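Local coordinates for protein glycosyl transferase family 8 (Streptococcus pneumoniae, PDB 5GVV) that transfers galactose from UDP-galactose to the terminal glucose of the already glycosylated serine-rich repeat protein PsrP, using manganese, at residues N126-R132 with Q188-D194; Q195-G201 with P223-I229. One frame throughout, in Å; residues are numbered along the deposited sequence.

Contact 1 of 2, residues N126-R132 with Q188-D194; sequences NYLAAAR and QYSSLED
The Y127 ring turns its edge to Q188: CE2 of Y127 is equally near CD, OE1 and NE2 of Q188, 3.5 Å from each, so with the planes 74° apart the ring edge meets the broad side of the amide. The backbone O of Q188 lies at the same ring's edge, and K152 makes a cation-pi contact with it. The Y189 ring has water 1 at its edge, in plane, and meets F141 edge-to-face; L128 CD1 comes obliquely, 3.8 Å from Y189 CB. The R132 guanidinium takes the D194 carboxylate at its edge, the two planes 16° apart. Between these groups, strands 128-131 and 189-192 run parallel at the border of the mixed sheet of the GT-A domain. S190 N donates to L128 O, A130 N to S190 O (2.9 Å), and L192 N to A130 O, while strand 145-149 pairs along the other edge of 128-131. Alanine suits positions whose faces are covered: A129 CB by L123, L147, S190 CB and L192 CD2, A130 on the other face by L146. L192 CD1 lies against A130 CA and A129 O. S190 OG donates to N126 OD1 (2.6 Å) from above the amide's carbonyl plane. R132, extended from CG to NE, grips side-on through syn lone pairs: NE reaches D194 OD1 at 3.0 Å and NH2 reaches D194 OD2 at 2.7 Å.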
loop_
_atom_site.group_PDB
_atom_site.type_symbol
_atom_site.label_atom_id
_atom_site.label_comp_id
_atom_site.label_asym_id
_atom_site.label_seq_id
_atom_site.Cartn_x
_atom_site.Cartn_y
_atom_site.Cartn_z
ATOM N N ASN A 126 27.073 -8.290 25.844
ATOM C CA ASN A 126 25.667 -8.636 25.650
ATOM C C ASN A 126 25.365 -8.955 24.186
ATOM O O ASN A 126 25.853 -8.270 23.289
ATOM C CB ASN A 126 24.759 -7.506 26.143
ATOM C CG ASN A 126 24.763 -7.369 27.659
ATOM O OD1 ASN A 126 24.936 -6.274 28.196
ATOM N ND2 ASN A 126 24.564 -8.482 28.354
ATOM N N TYR A 127 24.571 -9.997 23.952
ATOM C CA TYR A 127 24.167 -10.372 22.596
ATOM C C TYR A 127 23.306 -9.281 21.958
ATOM O O TYR A 127 23.277 -9.135 20.730
ATOM C CB TYR A 127 23.374 -11.682 22.607
ATOM C CG TYR A 127 24.170 -12.936 22.932
ATOM C CD1 TYR A 127 24.575 -13.804 21.926
ATOM C CD2 TYR A 127 24.485 -13.265 24.246
ATOM C CE1 TYR A 127 25.283 -14.955 22.215
ATOM C CE2 TYR A 127 25.193 -14.414 24.545
ATOM C CZ TYR A 127 25.588 -15.253 23.527
ATOM O OH TYR A 127 26.296 -16.395 23.821
ATOM N N LEU A 128 22.603 -8.521 22.797
ATOM C CA LEU A 128 21.714 -7.472 22.306
ATOM C C LEU A 128 21.301 -6.486 23.394
ATOM O O LEU A 128 21.611 -6.671 24.576
ATOM C CB LEU A 128 20.463 -8.086 21.660
ATOM C CG LEU A 128 19.479 -8.880 22.533
ATOM C CD1 LEU A 128 18.399 -7.988 23.143
ATOM C CD2 LEU A 128 18.840 -10.008 21.744
ATOM N N ALA A 129 20.597 -5.437 22.974
ATOM C CA ALA A 129 19.943 -4.508 23.892
ATOM C C ALA A 129 18.470 -4.420 23.513
ATOM O O ALA A 129 18.135 -4.405 22.324
ATOM C CB ALA A 129 20.587 -3.130 23.826
ATOM N N ALA A 130 17.589 -4.359 24.509
ATOM C CA ALA A 130 16.152 -4.317 24.238
ATOM C C ALA A 130 15.385 -3.662 25.384
ATOM O O ALA A 130 15.876 -3.601 26.514
ATOM C CB ALA A 130 15.623 -5.723 23.989
ATOM N N ALA A 131 14.179 -3.182 25.094
ATOM C CA ALA A 131 13.311 -2.615 26.127
ATOM C C ALA A 131 12.448 -3.706 26.744
ATOM O O ALA A 131 12.162 -4.717 26.099
ATOM C CB ALA A 131 12.423 -1.509 25.545
ATOM N N ARG A 132 12.008 -3.492 27.980
ATOM C CA ARG A 132 11.140 -4.449 28.654
ATOM C C ARG A 132 9.790 -4.531 27.964
ATOM O O ARG A 132 9.387 -3.606 27.255
ATOM C CB ARG A 132 10.944 -4.050 30.117
ATOM C CG ARG A 132 10.236 -2.719 30.297
ATOM C CD ARG A 132 10.259 -2.260 31.747
ATOM N NE ARG A 132 9.825 -0.872 31.884
ATOM C CZ ARG A 132 9.597 -0.276 33.051
ATOM N NH1 ARG A 132 9.745 -0.951 34.181
ATOM N NH2 ARG A 132 9.209 0.989 33.090
ATOM N N GLN A 188 21.724 -12.194 29.388
ATOM C CA GLN A 188 22.780 -11.708 28.501
ATOM C C GLN A 188 22.280 -10.643 27.522
ATOM O O GLN A 188 22.608 -10.678 26.330
ATOM C CB GLN A 188 23.463 -12.862 27.749
ATOM C CG GLN A 188 24.249 -13.809 28.647
ATOM C CD GLN A 188 25.519 -14.330 27.996
ATOM O OE1 GLN A 188 25.702 -15.539 27.849
ATOM N NE2 GLN A 188 26.409 -13.419 27.617
ATOM N N TYR A 189 21.493 -9.696 28.030
ATOM C CA TYR A 189 21.057 -8.558 27.223
ATOM C C TYR A 189 21.086 -7.245 28.007
ATOM O O TYR A 189 20.899 -7.233 29.226
ATOM C CB TYR A 189 19.681 -8.807 26.580
ATOM C CG TYR A 189 18.492 -8.781 27.521
ATOM C CD1 TYR A 189 17.813 -7.594 27.785
ATOM C CD2 TYR A 189 18.021 -9.948 28.108
ATOM C CE1 TYR A 189 16.719 -7.567 28.629
ATOM C CE2 TYR A 189 16.925 -9.931 28.954
ATOM C CZ TYR A 189 16.278 -8.737 29.208
ATOM O OH TYR A 189 15.187 -8.711 30.046
ATOM N N SER A 190 21.346 -6.152 27.294
ATOM C CA SER A 190 21.333 -4.809 27.866
ATOM C C SER A 190 19.920 -4.227 27.815
ATOM O O SER A 190 19.112 -4.621 26.970
ATOM C CB SER A 190 22.288 -3.897 27.095
ATOM O OG SER A 190 23.585 -4.454 27.007
ATOM N N SER A 191 19.628 -3.286 28.710
ATOM C CA SER A 191 18.307 -2.666 28.761
ATOM C C SER A 191 18.235 -1.336 28.011
ATOM O O SER A 191 19.148 -0.510 28.103
ATOM C CB SER A 191 17.861 -2.457 30.212
ATOM O OG SER A 191 17.472 -3.675 30.819
ATOM N N LEU A 192 17.149 -1.139 27.268
ATOM C CA LEU A 192 16.853 0.155 26.667
ATOM C C LEU A 192 15.733 0.816 27.453
ATOM O O LEU A 192 14.878 0.123 28.012
ATOM C CB LEU A 192 16.400 -0.016 25.219
ATOM C CG LEU A 192 17.386 -0.617 24.226
ATOM C CD1 LEU A 192 16.712 -0.846 22.881
ATOM C CD2 LEU A 192 18.587 0.285 24.073
ATOM N N GLU A 193 15.737 2.146 27.499
ATOM C CA GLU A 193 14.636 2.892 28.111
ATOM C C GLU A 193 13.338 2.611 27.358
ATOM O O GLU A 193 13.368 2.253 26.171
ATOM C CB GLU A 193 14.928 4.395 28.093
ATOM C CG GLU A 193 16.084 4.832 28.987
ATOM C CD GLU A 193 17.062 5.748 28.265
ATOM O OE1 GLU A 193 16.695 6.912 27.984
ATOM O OE2 GLU A 193 18.195 5.301 27.973
ATOM N N ASP A 194 12.202 2.765 28.038
ATOM C CA ASP A 194 10.906 2.502 27.418
ATOM C C ASP A 194 10.680 3.355 26.169
ATOM O O ASP A 194 10.003 2.927 25.231
ATOM C CB ASP A 194 9.761 2.740 28.415
ATOM C CG ASP A 194 9.710 1.698 29.517
ATOM O OD1 ASP A 194 10.160 0.555 29.291
ATOM O OD2 ASP A 194 9.203 2.023 30.616
HETATM O O HOH W 1 15.025 -4.159 29.330
HETATM O O HOH W 2 8.292 -1.049 27.965
HETATM O O HOH W 3 12.499 -1.100 28.889
#

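Contact 2 of 2, residues Q195-G201 with P223-I229; sequences QYNFQIG and PLILHYI. With MN (manganese (II) ion), chain C; UDP (uridine-5'-diphosphate), chain D.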
loop_
_atom_site.group_PDB
_atom_site.type_symbol
_atom_site.label_atom_id
_atom_site.label_comp_id
_atom_site.label_asym_id
_atom_site.label_seq_id
_atom_site.Cartn_x
_atom_site.Cartn_y
_atom_site.Cartn_z
ATOM N N GLN A 195 11.257 4.554 26.146
ATOM C CA GLN A 195 11.018 5.478 25.036
ATOM C C GLN A 195 11.642 5.013 23.712
ATOM O O GLN A 195 11.339 5.565 22.649
ATOM C CB GLN A 195 11.496 6.894 25.380
ATOM C CG GLN A 195 12.975 7.157 25.081
ATOM C CD GLN A 195 13.246 8.625 24.775
ATOM O OE1 GLN A 195 12.422 9.301 24.152
ATOM N NE2 GLN A 195 14.407 9.121 25.207
ATOM N N TYR A 196 12.499 4.000 23.773
ATOM C CA TYR A 196 13.118 3.459 22.560
ATOM C C TYR A 196 12.342 2.259 22.020
ATOM O O TYR A 196 12.714 1.657 21.005
ATOM C CB TYR A 196 14.577 3.099 22.822
ATOM C CG TYR A 196 15.480 4.307 22.901
ATOM C CD1 TYR A 196 15.716 5.081 21.777
ATOM C CD2 TYR A 196 16.100 4.665 24.091
ATOM C CE1 TYR A 196 16.538 6.180 21.829
ATOM C CE2 TYR A 196 16.927 5.767 24.156
ATOM C CZ TYR A 196 17.142 6.520 23.018
ATOM O OH TYR A 196 17.966 7.621 23.064
ATOM N N ASN A 197 11.263 1.926 22.719
ATOM C CA ASN A 197 10.295 0.928 22.275
ATOM C C ASN A 197 9.038 1.130 23.109
ATOM O O ASN A 197 8.719 0.315 23.982
ATOM C CB ASN A 197 10.838 -0.488 22.471
ATOM C CG ASN A 197 9.982 -1.548 21.793
ATOM O OD1 ASN A 197 8.848 -1.294 21.383
ATOM N ND2 ASN A 197 10.520 -2.753 21.696
ATOM N N PHE A 198 8.341 2.232 22.853
ATOM C CA PHE A 198 7.202 2.633 23.671
ATOM C C PHE A 198 5.948 1.963 23.129
ATOM O O PHE A 198 5.403 2.366 22.087
ATOM C CB PHE A 198 7.061 4.156 23.656
ATOM C CG PHE A 198 6.153 4.702 24.732
ATOM C CD1 PHE A 198 4.780 4.769 24.533
ATOM C CD2 PHE A 198 6.678 5.149 25.940
ATOM C CE1 PHE A 198 3.940 5.274 25.524
ATOM C CE2 PHE A 198 5.846 5.659 26.933
ATOM C CZ PHE A 198 4.476 5.721 26.720
ATOM N N GLN A 199 5.494 0.938 23.842
ATOM C CA GLN A 199 4.449 0.058 23.335
ATOM C C GLN A 199 3.038 0.598 23.560
ATOM O O GLN A 199 2.258 0.081 24.368
ATOM C CB GLN A 199 4.649 -1.353 23.892
ATOM C CG GLN A 199 5.978 -1.964 23.410
ATOM C CD GLN A 199 6.649 -2.835 24.450
ATOM O OE1 GLN A 199 6.057 -3.797 24.934
ATOM N NE2 GLN A 199 7.893 -2.501 24.802
ATOM N N ILE A 200 2.722 1.646 22.806
ATOM C CA ILE A 200 1.427 2.304 22.870
ATOM C C ILE A 200 0.303 1.361 22.423
ATOM O O ILE A 200 -0.876 1.596 22.709
ATOM C CB ILE A 200 1.440 3.583 22.005
ATOM C CG1 ILE A 200 0.299 4.526 22.392
ATOM C CG2 ILE A 200 1.409 3.239 20.520
ATOM C CD1 ILE A 200 0.585 5.339 23.639
ATOM N N GLY A 201 0.672 0.284 21.735
ATOM C CA GLY A 201 -0.302 -0.703 21.303
ATOM C C GLY A 201 -0.874 -1.498 22.467
ATOM O O GLY A 201 -1.906 -2.164 22.325
ATOM N N PRO A 223 7.550 9.796 22.599
ATOM C CA PRO A 223 8.680 8.880 22.779
ATOM C C PRO A 223 9.379 8.673 21.434
ATOM O O PRO A 223 8.715 8.749 20.395
ATOM C CB PRO A 223 8.006 7.585 23.236
ATOM C CG PRO A 223 6.724 8.041 23.897
ATOM C CD PRO A 223 6.273 9.215 23.060
ATOM N N LEU A 224 10.689 8.443 21.451
ATOM C CA LEU A 224 11.456 8.324 20.211
ATOM C C LEU A 224 10.975 7.181 19.320
ATOM O O LEU A 224 11.027 7.282 18.086
ATOM C CB LEU A 224 12.958 8.200 20.502
ATOM C CG LEU A 224 13.654 9.518 20.838
ATOM C CD1 LEU A 224 15.072 9.318 21.367
ATOM C CD2 LEU A 224 13.670 10.409 19.614
ATOM N N ILE A 225 10.512 6.091 19.929
ATOM C CA ILE A 225 9.975 4.984 19.140
ATOM C C ILE A 225 8.604 4.522 19.638
ATOM O O ILE A 225 8.465 4.072 20.777
ATOM C CB ILE A 225 10.962 3.798 19.053
ATOM C CG1 ILE A 225 12.252 4.241 18.354
ATOM C CG2 ILE A 225 10.326 2.641 18.293
ATOM C CD1 ILE A 225 13.263 3.124 18.075
ATOM N N LEU A 226 7.596 4.647 18.773
ATOM C CA LEU A 226 6.229 4.231 19.095
ATOM C C LEU A 226 5.928 2.879 18.471
ATOM O O LEU A 226 5.937 2.753 17.247
ATOM C CB LEU A 226 5.219 5.245 18.557
ATOM C CG LEU A 226 5.147 6.623 19.198
ATOM C CD1 LEU A 226 4.148 7.490 18.458
ATOM C CD2 LEU A 226 4.767 6.498 20.665
ATOM N N HIS A 227 5.623 1.886 19.303
ATOM C CA HIS A 227 5.391 0.526 18.822
ATOM C C HIS A 227 3.920 0.145 18.977
ATOM O O HIS A 227 3.419 -0.019 20.098
ATOM C CB HIS A 227 6.285 -0.461 19.583
ATOM C CG HIS A 227 6.348 -1.824 18.971
ATOM N ND1 HIS A 227 7.097 -2.852 19.511
ATOM C CD2 HIS A 227 5.770 -2.333 17.854
ATOM C CE1 HIS A 227 6.972 -3.928 18.760
ATOM N NE2 HIS A 227 6.169 -3.643 17.749
ATOM N N TYR A 228 3.223 0.015 17.851
ATOM C CA TYR A 228 1.807 -0.330 17.881
ATOM C C TYR A 228 1.584 -1.841 17.926
ATOM O O TYR A 228 1.044 -2.429 16.980
ATOM C CB TYR A 228 1.091 0.272 16.668
ATOM C CG TYR A 228 1.126 1.784 16.632
ATOM C CD1 TYR A 228 0.140 2.533 17.256
ATOM C CD2 TYR A 228 2.143 2.456 15.968
ATOM C CE1 TYR A 228 0.163 3.911 17.221
ATOM C CE2 TYR A 228 2.185 3.831 15.935
ATOM C CZ TYR A 228 1.192 4.553 16.564
ATOM O OH TYR A 228 1.229 5.927 16.526
ATOM N N ILE A 229 1.996 -2.466 19.028
ATOM C CA ILE A 229 1.829 -3.904 19.214
ATOM C C ILE A 229 0.352 -4.268 19.278
ATOM O O ILE A 229 -0.507 -3.383 19.380
ATOM C CB ILE A 229 2.516 -4.398 20.506
ATOM C CG1 ILE A 229 1.833 -3.799 21.744
ATOM C CG2 ILE A 229 4.001 -4.050 20.496
ATOM C CD1 ILE A 229 2.312 -4.392 23.063
HETATM MN MN MN C . 5.515 -5.003 16.258
HETATM N N1 UDP D . 4.878 -8.924 9.664
HETATM C C2 UDP D . 4.738 -8.897 8.290
HETATM N N3 UDP D . 3.507 -9.120 7.702
HETATM C C4 UDP D . 2.403 -9.376 8.493
HETATM C C5 UDP D . 2.547 -9.399 9.880
HETATM C C6 UDP D . 3.815 -9.287 10.448
HETATM O O2 UDP D . 5.720 -8.672 7.589
HETATM O O4 UDP D . 1.303 -9.572 7.967
HETATM C "C1'" UDP D . 6.212 -8.678 10.256
HETATM C "C2'" UDP D . 6.372 -7.192 10.540
HETATM O "O2'" UDP D . 7.714 -6.800 10.355
HETATM C "C3'" UDP D . 6.027 -7.074 12.006
HETATM C "C4'" UDP D . 6.512 -8.411 12.554
HETATM O "O4'" UDP D . 6.335 -9.344 11.503
HETATM O "O3'" UDP D . 6.687 -5.974 12.596
HETATM C "C5'" UDP D . 5.751 -8.846 13.804
HETATM O "O5'" UDP D . 4.404 -8.445 13.675
HETATM P PA UDP D . 3.776 -7.476 14.790
HETATM O O1A UDP D . 4.587 -6.242 14.778
HETATM O O2A UDP D . 2.347 -7.206 14.503
HETATM O O3A UDP D . 3.931 -8.271 16.188
HETATM P PB UDP D . 3.913 -7.538 17.629
HETATM O O1B UDP D . 4.405 -8.461 18.678
HETATM O O2B UDP D . 2.512 -7.174 17.944
HETATM O O3B UDP D . 4.757 -6.319 17.588
#
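H227 meets N197 from its first side-chain carbon: CB lies 3.2 Å from N197 OD1. With CG anti to the backbone N (chi1 -167°), the ring runs alongside the N197 side chain, and CG too faces OD1. ND1 donates to N197 OD1 over 3.0 Å, on a lone pair in the amide's carbonyl plane, though the bond is bent (138° at the hydrogen). CE1 and CD2 both lie 3.1 Å from the manganese, which therefore sits squarely off NE2, bound at 2.1 Å. Histidine suits this place because one nitrogen can ligate the metal while the other is held by the amide. N197 is itself positioned by N142, which pairs with its ND2, and I229 CG2 sits over the centre of one imidazole face.

This is the metal site of a GT-A glycosyltransferase: D106 and D108 of the DxD motif join H227 on the manganese, which also takes O1A and O3B of UDP and so bridges the two phosphates. Strand 225-227 delivers the histidine, and the loop 195-201 is tied to it by backbone bonds. I225 N donates to Q195 O and F198 N to I225 O. F198 O accepts from H227 N and I200 N, which approach from opposite faces of its plane, and G201 N closes the row on H227 O. G201 has its CA only 3.3 Å from I229 O, where a side chain would collide.

Much of the packing is apolar. The rigid P223 ring holds its CG hydrogens over one face of F198, a CH-pi contact 3.6 Å from the centroid. I200 CG2 likewise covers one face of the Y228 ring, and L224 CD1 touches Y196 CE1. I225 CD1 covers Y196 O at 3.3 Å, a buried carbonyl without a hydrogen-bond partner.

The chain passes straight from contact 1 into contact 2, D194 being followed by Q195, and the two meet again where Q199 NE2 probably donates to R132 O and A131 CB packs on N197 CB. Contact 1 is partly buried: parallel pairing at the border of the main sheet, with alanines on the inner strand. Contact 2 is buried, a loop against a short strand of the two-stranded sheet, with irregular backbone bonds and aliphatic CH groups lying over aromatic rings. Their polar groups differ accordingly: the R132-D194 salt bridge, with its waters, lies at the exposed end of contact 1, whereas in contact 2 the N197-H227 pair serves the manganese.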